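Local coordinates for protein putative drug/sodium antiporter (Escherichia coli, PDB 4Z3N) that probably acts as a MATE-family antiporter in the inner membrane, moving the genotoxin colibactin or its precursor out of the cytoplasm, at residues L28-L33 with A335-L339; M39-M43 with T304-A308; V317-W321 with Y395-I399; L330-W334 with A450-L456; S389-S393 with L408-R412. All blocks are in the same frame, centred on the assembly; numbering follows the deposited sequence.

Interaction 1 (L28-L33 with A335-L339); sequences LYKLLL and AAVAL
Y29 and L32 of helix 28-56 lie against A335 and L339 of helix 326-358, whose short segments cross at 69° with their axes 9.8 Å apart. The alanines A335, A336 and A338, together with the long L339, face L28, Y29, L32 and L33, and the contact rests on packing alone. The methyl of A335 sits among three side chains: its CB is 3.9 Å from L28 CB and 3.8 Å from both Y29 CE1 and L32 CD1. It also lies over the Y29 ring as an off-centre CH-pi contact, 4.3 Å from the centroid. Y29 reaches these partners from a CB that points along the interface, because CG stands anti to the carbonyl carbon (chi1 -65°) and carries the ring across to the other helix. Its edge meets A335 O, the methyl of A338 and, in the ring plane, L339 CG at 3.9 Å from Y29 CD1. L339 CD2 lies against that same ring carbon, while the branch CD1 reaches L32 CB and L33 CG, each at 4.0 Å. L32 CD1 also reaches A336, 3.8 Å from its CB. I309 of helix 286-322 touches both A336 and L339; Y29 is exposed. The crossing joins the first predicted transmembrane helix to a helix of the second MatE region, as expected of the all-helical MATE fold.

Interaction 2 (M39-M43 with T304-A308); sequences MFVGM and TPMLA
F40 and M43 of helix 28-56 reach A308 of helix 286-322, and these three residues form the close-packed part of the contact. The segments run at 133° with axes 9.2 Å apart, and the F40 and A308 alpha carbons approach to 5.3 Å. A308 CB takes F40 CB on one flank at 3.9 Å and the methyl of M43 on another, M43 CE lying 4.0 Å away and close to the A308 backbone. M43 gets there as an extended chain beyond CG (chi2 173°), which passes SD by T304 O and sets CE against A308. The ring of F40, swung anti to the backbone N (chi1 -175°), points its edge at T304: F40 CE1 is 3.7 Å from T304 OG1, and the two side chains meet at about a right angle. That hydroxyl is bonded to F301 O. P305 CD is 4.1 Å from F40 CE1; the proline nitrogen, with no hydrogen to donate, lies at a kink where M306 N also makes no bond to the turn before. The looser side belongs to L307, partly exposed, whose CB is 4.5 Å from M43 SD and whose side chain lies about 6 Å from a bound monoolein. Around this pair, M39 turns its end to I181 and I184 of helix 181-204, P305 packs on I343 and L347 of helix 326-358, and M306 reaches A387 and L390 of helix 382-399.

Interaction 3 (V317-W321 with Y395-I399); sequences VGQNW and YYQAI
I399 lies over a face of W321 where helix 286-322 meets helix 382-399, a buried helix-helix crossing within the second MatE region of the transporter fold. The segments cross at 44°, and the alpha carbons of G318 and A398 come within 4.7 Å. Along I399, CB stands over the indole, 3.8 Å from both W321 CD2 and W321 CE2. From there CG2 makes a CH-pi contact over the six-membered ring, 3.7 Å from its centroid, offset toward the rim, and its other flank touches V317 CG1 at 3.6 Å. The second branch, CG1, is tucked between the backbone N and the carbonyl carbon (chi1 63°), which carries CD1 over the same face, above W321 CH2 at 4.1 Å. Next to this CH-pi contact V317 is a branched wedge: CG1 touches A398 CB and, nearly at a right angle to the other side chain, Y395 CD2, while CG2 reaches that same ring carbon. Helix 458-467 packs against the tryptophan through L460, W463 and A467. The phenol of Y395 is held by a hydrogen bond between its OH and T329 OG1, and the backbone nitrogen of G318 lies 3.7 Å from A398 CB.

Interaction 4 (L330-W334 with A450-L456); sequences LNAYW and AWRLLRL. With OLC ((2R)-2,3-dihydroxypropyl (9Z)-octadec-9-enoate), chain F.
Y333 and L454 meet in a CH-pi contact, with L454 CG 3.9 Å from the ring centroid, almost straight above it at 11° from the normal. The Y333 OH is fixed by a hydrogen bond to I388 O, outside these segments, and it lies against A450 CB. Aliphatic packing flanks it: L330 CD2 touches L454 CD1 at 3.8 Å, and L330 CD1 fits against L456 CG and the backbone where the chain has left helix 432-453. Of the aromatic contacts, W334 and W451 meet rim to rim with their planes at 90°, W334 CH2 being 3.5 Å from W451 CD1. W334 has Y333 over one face and the lipid tail over the other, while L454 O lies at its edge, in plane. A local side-chain bond runs from R455 NE to R452 O (2.9 Å) and folds the arginine back over the end of the helix. Hydrophobic ligand contacts complete the set: the monoolein chain runs over both tryptophans, with OLC C12 3.5 Å from W451 CG and OLC C11 3.7 Å from W334 CZ3. The acyl chain over W334 and W451 is consistent with a lipid-facing surface of the transmembrane bundle, at the C-terminal end of helix 432-453.

Interaction 5 (S389-S393 with L408-R412); sequences SLLAS and LTLMR
S389 and L408 bring the two helical segments closest, with alpha carbons 6.2 Å apart; segments 389-393 and 408-412 run nearly antiparallel at 158°, their axes 9.8 Å apart. The polar part is built on R412, whose guanidinium crosses to the other helix. NH1 donates to S389 OG over 2.7 Å, the N-H...O angle being 143°, and the serine oxygen lies in the guanidinium plane, so the bond is made edge-on. The arginine chain is anti along its first bonds and then turns at chi3 (54°), which brings the end group round to the serine. S389 OG meets it from between the backbone N and the carbonyl carbon. A water near the guanidinium plane, off its NH1 and NH2 end, links two more hydroxyls: it is 2.9 Å from S393 OG and 3.1 Å from T409 OG1, and it also accepts from R412 NH1, though that distance is too short to trust at this resolution. T409 OG1 is bonded as well to S405 O. L390 CD1 lies 3.9 Å from R412 NH2. The apolar part is L408 CD1 against A392 CB, 3.4 Å apart, and L408 CB lies near the S393 hydroxyl. A bound monoolein touches both R412 and L390. Helix 432-453 covers the contact through A446, T443, L449 and A450, and helix 250-284 touches T409 by M266 and I269, with Y333 and A336 of helix 326-358 behind L391.

How the interactions relate
The five contacts share few helices: 286-322 serves interactions 2 and 3, 326-358 serves 1 and 4, 382-399 serves 3 and 5, and 28-56 serves 1 and 2. Interactions 3 and 4 lie nearest each other, centres 12 Å apart, where Y395 OH touches L330 CD2 at 3.7 Å. Interaction 4 meets 5 through A450 CB and A392 CB, 3.7 Å apart, and interaction 1 meets 4 through L28 CD1 and N331 CB. L391 CD1 reaches A336 O, joining interactions 1 and 5, whereas 2 and 3 stay about 10 Å apart at their nearest atoms. A monoolein chain lies on W334 and W451 of interaction 4, and a bound monoolein touches L390 and R412 of interaction 5.

Interaction 1 (L28-L33 with A335-L339)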
# COMPACT_ATOMS: atom_id res chain seq x y z
N LEU A 28 21.06 -3.79 12.53
CA LEU A 28 20.00 -3.29 11.69
C LEU A 28 19.06 -4.41 11.25
O LEU A 28 17.85 -4.19 11.16
CB LEU A 28 20.57 -2.55 10.49
CG LEU A 28 21.14 -1.19 10.89
CD1 LEU A 28 21.94 -0.61 9.76
CD2 LEU A 28 20.02 -0.24 11.32
N TYR A 29 19.61 -5.60 11.00
CA TYR A 29 18.76 -6.72 10.58
C TYR A 29 17.78 -7.11 11.67
O TYR A 29 16.59 -7.26 11.39
CB TYR A 29 19.60 -7.93 10.16
CG TYR A 29 20.43 -7.65 8.94
CD1 TYR A 29 19.83 -7.43 7.72
CD2 TYR A 29 21.82 -7.58 9.02
CE1 TYR A 29 20.59 -7.16 6.60
CE2 TYR A 29 22.59 -7.31 7.92
CZ TYR A 29 21.96 -7.10 6.70
OH TYR A 29 22.70 -6.83 5.58
N LYS A 30 18.27 -7.26 12.89
CA LYS A 30 17.41 -7.53 14.05
C LYS A 30 16.38 -6.41 14.23
O LYS A 30 15.19 -6.66 14.44
CB LYS A 30 18.24 -7.70 15.33
CG LYS A 30 19.17 -8.92 15.33
CD LYS A 30 18.45 -10.17 14.81
CE LYS A 30 19.42 -11.32 14.51
NZ LYS A 30 19.57 -11.60 13.05
N LEU A 31 16.84 -5.17 14.14
CA LEU A 31 15.98 -4.02 14.31
C LEU A 31 14.85 -3.98 13.25
O LEU A 31 13.68 -3.85 13.61
CB LEU A 31 16.81 -2.73 14.27
CG LEU A 31 16.03 -1.42 14.33
CD1 LEU A 31 15.17 -1.32 15.60
CD2 LEU A 31 16.97 -0.20 14.15
N LEU A 32 15.18 -4.11 11.97
CA LEU A 32 14.16 -4.08 10.93
C LEU A 32 13.18 -5.27 11.00
O LEU A 32 11.98 -5.12 10.74
CB LEU A 32 14.81 -4.05 9.54
CG LEU A 32 15.46 -2.74 9.12
CD1 LEU A 32 16.31 -2.96 7.88
CD2 LEU A 32 14.42 -1.66 8.87
N LEU A 33 13.68 -6.45 11.34
CA LEU A 33 12.84 -7.64 11.35
C LEU A 33 11.86 -7.60 12.49
O LEU A 33 10.70 -7.97 12.32
CB LEU A 33 13.66 -8.90 11.47
CG LEU A 33 14.18 -9.47 10.17
CD1 LEU A 33 14.91 -10.76 10.48
CD2 LEU A 33 13.01 -9.66 9.20
N ALA A 335 20.32 -2.67 4.47
CA ALA A 335 19.89 -3.82 5.30
C ALA A 335 18.49 -4.30 4.87
O ALA A 335 18.25 -5.51 4.66
CB ALA A 335 19.89 -3.44 6.78
N ALA A 336 17.59 -3.33 4.76
CA ALA A 336 16.24 -3.54 4.23
C ALA A 336 16.24 -4.16 2.83
O ALA A 336 15.48 -5.09 2.56
CB ALA A 336 15.48 -2.23 4.22
N VAL A 337 17.07 -3.64 1.92
CA VAL A 337 17.10 -4.19 0.56
C VAL A 337 17.56 -5.66 0.63
O VAL A 337 17.01 -6.52 -0.06
CB VAL A 337 18.04 -3.39 -0.41
CG1 VAL A 337 18.28 -4.18 -1.67
CG2 VAL A 337 17.44 -2.03 -0.75
N ALA A 338 18.55 -5.94 1.48
CA ALA A 338 19.04 -7.31 1.65
C ALA A 338 17.93 -8.24 2.15
O ALA A 338 17.74 -9.32 1.61
CB ALA A 338 20.22 -7.34 2.60
N LEU A 339 17.17 -7.81 3.16
CA LEU A 339 16.06 -8.63 3.63
C LEU A 339 14.98 -8.82 2.57
O LEU A 339 14.59 -9.96 2.27
CB LEU A 339 15.42 -8.03 4.89
CG LEU A 339 16.32 -8.02 6.11
CD1 LEU A 339 15.67 -7.17 7.22
CD2 LEU A 339 16.65 -9.46 6.56

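Interaction 2 (M39-M43 with T304-A308)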
# COMPACT_ATOMS: atom_id res chain seq x y z
N MET A 39 4.24 -6.17 11.65
CA MET A 39 3.58 -5.43 10.57
C MET A 39 3.07 -6.38 9.50
O MET A 39 1.99 -6.19 8.95
CB MET A 39 4.53 -4.41 9.93
CG MET A 39 3.85 -3.51 8.91
SD MET A 39 2.40 -2.63 9.54
CE MET A 39 3.16 -1.39 10.59
N PHE A 40 3.85 -7.42 9.23
CA PHE A 40 3.44 -8.43 8.30
C PHE A 40 2.25 -9.25 8.85
O PHE A 40 1.36 -9.63 8.09
CB PHE A 40 4.62 -9.34 7.95
CG PHE A 40 4.30 -10.35 6.88
CD1 PHE A 40 4.16 -9.96 5.56
CD2 PHE A 40 4.13 -11.69 7.20
CE1 PHE A 40 3.87 -10.91 4.56
CE2 PHE A 40 3.82 -12.64 6.21
CZ PHE A 40 3.70 -12.25 4.89
N VAL A 41 2.23 -9.52 10.15
CA VAL A 41 1.12 -10.28 10.72
C VAL A 41 -0.15 -9.46 10.56
O VAL A 41 -1.20 -9.97 10.18
CB VAL A 41 1.33 -10.65 12.21
CG1 VAL A 41 0.03 -11.14 12.83
CG2 VAL A 41 2.42 -11.70 12.37
N GLY A 42 -0.02 -8.16 10.83
CA GLY A 42 -1.11 -7.22 10.66
C GLY A 42 -1.65 -7.26 9.24
O GLY A 42 -2.86 -7.13 9.02
N MET A 43 -0.76 -7.44 8.28
CA MET A 43 -1.16 -7.43 6.88
C MET A 43 -1.89 -8.72 6.54
O MET A 43 -2.81 -8.71 5.75
CB MET A 43 0.04 -7.22 5.97
CG MET A 43 0.55 -5.79 5.97
SD MET A 43 2.10 -5.56 5.05
CE MET A 43 2.78 -4.14 5.90
N THR A 304 4.22 -8.46 -0.55
CA THR A 304 3.79 -7.91 0.74
C THR A 304 4.91 -7.88 1.79
O THR A 304 4.98 -6.93 2.56
CB THR A 304 2.54 -8.65 1.33
OG1 THR A 304 2.68 -10.07 1.18
CG2 THR A 304 1.28 -8.22 0.62
N PRO A 305 5.79 -8.90 1.84
CA PRO A 305 6.91 -8.87 2.79
C PRO A 305 7.82 -7.65 2.60
O PRO A 305 8.44 -7.17 3.55
CB PRO A 305 7.66 -10.18 2.51
CG PRO A 305 7.21 -10.61 1.19
CD PRO A 305 5.81 -10.14 1.04
N MET A 306 7.89 -7.14 1.38
CA MET A 306 8.65 -5.93 1.10
C MET A 306 7.93 -4.65 1.59
O MET A 306 8.58 -3.66 1.96
CB MET A 306 8.96 -5.86 -0.39
CG MET A 306 9.03 -4.49 -0.99
SD MET A 306 8.54 -4.61 -2.73
CE MET A 306 9.54 -5.98 -3.29
N LEU A 307 6.60 -4.68 1.59
CA LEU A 307 5.82 -3.56 2.12
C LEU A 307 5.95 -3.50 3.64
O LEU A 307 5.98 -2.42 4.23
CB LEU A 307 4.35 -3.67 1.70
CG LEU A 307 4.01 -3.58 0.21
CD1 LEU A 307 2.53 -3.65 0.00
CD2 LEU A 307 4.56 -2.32 -0.40
N ALA A 308 6.03 -4.67 4.26
CA ALA A 308 6.27 -4.79 5.70
C ALA A 308 7.63 -4.21 6.13
O ALA A 308 7.71 -3.42 7.08
CB ALA A 308 6.17 -6.24 6.12

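Interaction 3 (V317-W321 with Y395-I399)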
# COMPACT_ATOMS: atom_id res chain seq x y z
N VAL A 317 14.82 5.01 9.36
CA VAL A 317 15.41 6.12 8.63
C VAL A 317 14.98 7.43 9.25
O VAL A 317 15.81 8.30 9.52
CB VAL A 317 15.03 6.12 7.14
CG1 VAL A 317 15.54 7.41 6.45
CG2 VAL A 317 15.55 4.85 6.44
N GLY A 318 13.68 7.58 9.50
CA GLY A 318 13.16 8.81 10.06
C GLY A 318 13.79 9.20 11.40
O GLY A 318 14.15 10.37 11.62
N GLN A 319 13.91 8.22 12.30
CA GLN A 319 14.44 8.45 13.64
C GLN A 319 15.96 8.64 13.67
O GLN A 319 16.47 9.51 14.38
CB GLN A 319 14.04 7.30 14.57
CG GLN A 319 12.60 7.42 15.09
CD GLN A 319 12.37 6.64 16.35
OE1 GLN A 319 13.31 6.08 16.91
NE2 GLN A 319 11.13 6.59 16.81
N ASN A 320 16.69 7.85 12.91
CA ASN A 320 18.14 8.06 12.83
C ASN A 320 18.49 9.35 12.10
O ASN A 320 19.55 9.94 12.33
CB ASN A 320 18.81 6.88 12.14
CG ASN A 320 18.94 5.70 13.04
OD1 ASN A 320 19.97 5.52 13.68
ND2 ASN A 320 17.91 4.88 13.11
N TRP A 321 17.62 9.76 11.20
CA TRP A 321 17.81 10.99 10.45
C TRP A 321 17.69 12.16 11.40
O TRP A 321 18.53 13.07 11.37
CB TRP A 321 16.80 11.10 9.32
CG TRP A 321 16.85 12.40 8.59
CD1 TRP A 321 16.07 13.50 8.82
CD2 TRP A 321 17.68 12.71 7.47
NE1 TRP A 321 16.39 14.49 7.92
CE2 TRP A 321 17.38 14.03 7.08
CE3 TRP A 321 18.65 12.01 6.76
CZ2 TRP A 321 18.01 14.66 6.02
CZ3 TRP A 321 19.29 12.64 5.71
CH2 TRP A 321 18.96 13.95 5.34
N TYR A 395 12.73 5.73 1.88
CA TYR A 395 13.83 6.50 2.45
C TYR A 395 13.65 8.02 2.27
O TYR A 395 13.84 8.81 3.20
CB TYR A 395 15.17 6.03 1.83
CG TYR A 395 16.40 6.77 2.36
CD1 TYR A 395 16.80 7.97 1.80
CD2 TYR A 395 17.14 6.26 3.41
CE1 TYR A 395 17.90 8.64 2.25
CE2 TYR A 395 18.25 6.93 3.88
CZ TYR A 395 18.63 8.13 3.30
OH TYR A 395 19.75 8.84 3.74
N TYR A 396 13.30 8.44 1.07
CA TYR A 396 13.06 9.84 0.83
C TYR A 396 11.82 10.37 1.55
O TYR A 396 11.78 11.51 1.99
CB TYR A 396 12.96 10.10 -0.67
CG TYR A 396 14.32 10.01 -1.32
CD1 TYR A 396 15.31 10.95 -1.04
CD2 TYR A 396 14.63 8.98 -2.19
CE1 TYR A 396 16.56 10.86 -1.61
CE2 TYR A 396 15.87 8.88 -2.77
CZ TYR A 396 16.84 9.82 -2.49
OH TYR A 396 18.07 9.71 -3.09
N GLN A 397 10.82 9.52 1.70
CA GLN A 397 9.64 9.89 2.46
C GLN A 397 10.02 10.08 3.92
O GLN A 397 9.57 11.02 4.58
CB GLN A 397 8.56 8.82 2.31
CG GLN A 397 7.99 8.73 0.91
CD GLN A 397 7.02 9.84 0.63
OE1 GLN A 397 7.38 11.04 0.64
NE2 GLN A 397 5.76 9.47 0.39
N ALA A 398 10.86 9.18 4.42
CA ALA A 398 11.31 9.25 5.80
C ALA A 398 12.09 10.54 6.08
O ALA A 398 11.96 11.12 7.16
CB ALA A 398 12.14 8.02 6.15
N ILE A 399 12.90 11.00 5.12
CA ILE A 399 13.75 12.16 5.37
C ILE A 399 13.12 13.47 4.87
O ILE A 399 13.75 14.53 4.94
CB ILE A 399 15.18 12.00 4.74
CG1 ILE A 399 15.10 11.92 3.22
CG2 ILE A 399 15.92 10.79 5.33
CD1 ILE A 399 16.37 12.34 2.54

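Interaction 4 (L330-W334 with A450-L456)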
# COMPACT_ATOMS: atom_id res chain seq x y z
N LEU A 330 21.66 5.17 5.70
CA LEU A 330 22.12 4.53 4.48
C LEU A 330 22.31 3.02 4.68
O LEU A 330 21.94 2.22 3.82
CB LEU A 330 23.42 5.16 3.99
CG LEU A 330 23.33 6.49 3.27
CD1 LEU A 330 24.67 6.83 2.60
CD2 LEU A 330 22.19 6.47 2.24
N ASN A 331 22.92 2.64 5.81
CA ASN A 331 23.06 1.23 6.15
C ASN A 331 21.72 0.58 6.37
O ASN A 331 21.55 -0.60 6.08
CB ASN A 331 23.89 1.03 7.43
CG ASN A 331 25.31 1.53 7.30
OD1 ASN A 331 25.97 1.32 6.28
ND2 ASN A 331 25.78 2.19 8.34
N ALA A 332 20.78 1.35 6.92
CA ALA A 332 19.43 0.87 7.18
C ALA A 332 18.73 0.53 5.87
O ALA A 332 18.11 -0.54 5.75
CB ALA A 332 18.64 1.89 7.97
N TYR A 333 18.84 1.42 4.88
CA TYR A 333 18.28 1.15 3.56
C TYR A 333 18.81 -0.15 2.93
O TYR A 333 18.03 -1.01 2.51
CB TYR A 333 18.54 2.30 2.62
CG TYR A 333 18.32 1.94 1.18
CD1 TYR A 333 17.05 1.95 0.62
CD2 TYR A 333 19.39 1.56 0.37
CE1 TYR A 333 16.86 1.60 -0.69
CE2 TYR A 333 19.20 1.21 -0.94
CZ TYR A 333 17.93 1.22 -1.46
OH TYR A 333 17.76 0.87 -2.77
N TRP A 334 20.14 -0.32 2.89
CA TRP A 334 20.73 -1.54 2.31
C TRP A 334 20.51 -2.81 3.16
O TRP A 334 20.51 -3.91 2.60
CB TRP A 334 22.22 -1.35 2.05
CG TRP A 334 22.52 -0.36 0.97
CD1 TRP A 334 23.01 0.89 1.14
CD2 TRP A 334 22.32 -0.52 -0.44
NE1 TRP A 334 23.13 1.53 -0.07
CE2 TRP A 334 22.73 0.68 -1.06
CE3 TRP A 334 21.85 -1.57 -1.24
CZ2 TRP A 334 22.67 0.87 -2.45
CZ3 TRP A 334 21.80 -1.38 -2.63
CH2 TRP A 334 22.21 -0.16 -3.21
N ALA A 450 18.12 4.01 -7.98
CA ALA A 450 18.21 3.86 -6.53
C ALA A 450 19.63 3.60 -6.04
O ALA A 450 20.11 4.30 -5.16
CB ALA A 450 17.29 2.72 -6.05
N TRP A 451 20.29 2.59 -6.62
CA TRP A 451 21.68 2.25 -6.32
C TRP A 451 22.66 3.45 -6.43
O TRP A 451 23.58 3.59 -5.62
CB TRP A 451 22.13 1.12 -7.25
CG TRP A 451 23.56 0.66 -7.07
CD1 TRP A 451 24.30 0.69 -5.93
CD2 TRP A 451 24.42 0.09 -8.08
NE1 TRP A 451 25.56 0.19 -6.16
CE2 TRP A 451 25.66 -0.18 -7.47
CE3 TRP A 451 24.26 -0.21 -9.44
CZ2 TRP A 451 26.73 -0.74 -8.16
CZ3 TRP A 451 25.33 -0.76 -10.13
CH2 TRP A 451 26.55 -1.03 -9.49
N ARG A 452 22.46 4.32 -7.42
CA ARG A 452 23.32 5.49 -7.60
C ARG A 452 23.03 6.60 -6.60
O ARG A 452 23.95 7.27 -6.14
CB ARG A 452 23.19 6.03 -9.02
CG ARG A 452 23.66 5.03 -10.05
CD ARG A 452 23.81 5.65 -11.42
NE ARG A 452 24.36 4.71 -12.39
CZ ARG A 452 24.59 5.01 -13.66
NH1 ARG A 452 24.30 6.22 -14.13
NH2 ARG A 452 25.10 4.09 -14.47
N LEU A 453 21.76 6.80 -6.27
CA LEU A 453 21.37 7.87 -5.38
C LEU A 453 21.56 7.53 -3.90
O LEU A 453 21.59 8.42 -3.07
CB LEU A 453 19.91 8.28 -5.61
CG LEU A 453 19.47 8.96 -6.91
CD1 LEU A 453 17.96 9.16 -6.91
CD2 LEU A 453 20.20 10.26 -7.14
N LEU A 454 21.66 6.26 -3.54
CA LEU A 454 21.68 6.01 -2.11
C LEU A 454 23.11 5.78 -1.67
O LEU A 454 23.64 4.68 -1.68
CB LEU A 454 20.78 4.82 -1.73
CG LEU A 454 19.31 5.11 -1.35
CD1 LEU A 454 19.22 5.83 -0.00
CD2 LEU A 454 18.52 5.88 -2.43
N ARG A 455 23.68 6.83 -1.14
CA ARG A 455 25.09 6.82 -0.82
C ARG A 455 25.39 8.20 -0.28
O ARG A 455 24.59 9.13 -0.49
CB ARG A 455 25.94 6.46 -2.06
CG ARG A 455 25.72 7.32 -3.26
CD ARG A 455 26.81 7.10 -4.30
NE ARG A 455 26.45 6.10 -5.32
CZ ARG A 455 26.89 4.84 -5.35
NH1 ARG A 455 27.73 4.39 -4.42
NH2 ARG A 455 26.50 4.03 -6.33
N LEU A 456 26.49 8.34 0.43
CA LEU A 456 26.92 9.65 0.90
C LEU A 456 27.11 10.60 -0.26
O LEU A 456 27.68 10.23 -1.29
CB LEU A 456 28.22 9.56 1.70
CG LEU A 456 28.00 9.00 3.08
CD1 LEU A 456 29.34 8.65 3.72
CD2 LEU A 456 27.19 10.05 3.86
C18 OLC F . 20.14 -4.36 -12.88
C10 OLC F . 25.09 -3.30 -4.85
C9 OLC F . 25.55 -3.28 -3.58
C17 OLC F . 20.32 -3.33 -11.78
C11 OLC F . 23.61 -3.48 -5.14
C8 OLC F . 25.52 -1.98 -2.79
C16 OLC F . 20.88 -3.97 -10.53
C12 OLC F . 23.25 -2.77 -6.43
C7 OLC F . 26.39 -2.05 -1.54
C15 OLC F . 20.93 -3.01 -9.35
C13 OLC F . 22.18 -3.53 -7.22
C6 OLC F . 26.96 -0.68 -1.26
C14 OLC F . 22.27 -3.10 -8.67

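Interaction 5 (S389-S393 with L408-R412)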
# COMPACT_ATOMS: atom_id res chain seq x y z
N SER A 389 14.14 0.04 -5.75
CA SER A 389 13.57 1.38 -5.93
C SER A 389 12.42 1.68 -4.97
O SER A 389 12.26 2.82 -4.51
CB SER A 389 13.11 1.56 -7.37
OG SER A 389 11.93 0.82 -7.58
N LEU A 390 11.61 0.67 -4.63
CA LEU A 390 10.51 0.92 -3.71
C LEU A 390 10.96 1.29 -2.26
O LEU A 390 10.38 2.18 -1.64
CB LEU A 390 9.57 -0.27 -3.69
CG LEU A 390 8.31 -0.02 -2.87
CD1 LEU A 390 7.13 -0.47 -3.65
CD2 LEU A 390 8.34 -0.73 -1.51
N LEU A 391 12.00 0.63 -1.75
CA LEU A 391 12.60 1.02 -0.47
C LEU A 391 13.33 2.37 -0.58
O LEU A 391 13.32 3.17 0.37
CB LEU A 391 13.56 -0.07 0.03
CG LEU A 391 12.90 -1.40 0.46
CD1 LEU A 391 13.93 -2.50 0.79
CD2 LEU A 391 11.91 -1.19 1.63
N ALA A 392 13.96 2.64 -1.72
CA ALA A 392 14.53 3.96 -1.96
C ALA A 392 13.45 5.05 -1.80
O ALA A 392 13.74 6.13 -1.27
CB ALA A 392 15.18 4.04 -3.33
N SER A 393 12.23 4.77 -2.26
CA SER A 393 11.11 5.72 -2.10
C SER A 393 10.71 5.97 -0.65
O SER A 393 10.40 7.08 -0.25
CB SER A 393 9.87 5.24 -2.86
OG SER A 393 10.01 5.52 -4.24
N LEU A 408 11.29 8.08 -8.49
CA LEU A 408 11.59 6.66 -8.61
C LEU A 408 10.35 5.87 -9.00
O LEU A 408 10.43 4.89 -9.73
CB LEU A 408 12.19 6.13 -7.30
CG LEU A 408 13.64 6.57 -7.05
CD1 LEU A 408 14.05 6.37 -5.60
CD2 LEU A 408 14.58 5.85 -8.00
N THR A 409 9.20 6.30 -8.53
CA THR A 409 7.96 5.63 -8.90
C THR A 409 7.61 5.90 -10.37
O THR A 409 7.08 5.03 -11.06
CB THR A 409 6.83 6.08 -7.99
OG1 THR A 409 7.20 5.83 -6.63
CG2 THR A 409 5.56 5.31 -8.29
N LEU A 410 7.92 7.09 -10.85
CA LEU A 410 7.67 7.45 -12.24
C LEU A 410 8.60 6.70 -13.16
O LEU A 410 8.23 6.26 -14.25
CB LEU A 410 7.85 8.95 -12.45
CG LEU A 410 6.72 9.81 -11.93
CD1 LEU A 410 7.08 11.28 -12.10
CD2 LEU A 410 5.44 9.46 -12.66
N MET A 411 9.84 6.57 -12.69
CA MET A 411 10.87 5.86 -13.42
C MET A 411 10.52 4.39 -13.52
O MET A 411 10.87 3.73 -14.49
CB MET A 411 12.22 6.05 -12.74
CG MET A 411 13.42 5.61 -13.58
SD MET A 411 13.76 6.75 -14.94
CE MET A 411 12.69 8.10 -14.46
N ARG A 412 9.84 3.85 -12.50
CA ARG A 412 9.47 2.43 -12.51
C ARG A 412 8.22 2.13 -13.34
O ARG A 412 8.21 1.18 -14.10
CB ARG A 412 9.30 1.89 -11.08
CG ARG A 412 9.34 0.37 -11.03
CD ARG A 412 9.24 -0.24 -9.62
NE ARG A 412 8.08 0.21 -8.86
CZ ARG A 412 8.15 1.00 -7.78
NH1 ARG A 412 9.33 1.42 -7.35
NH2 ARG A 412 7.04 1.37 -7.14
O HOH W 1 8.95 3.35 -5.84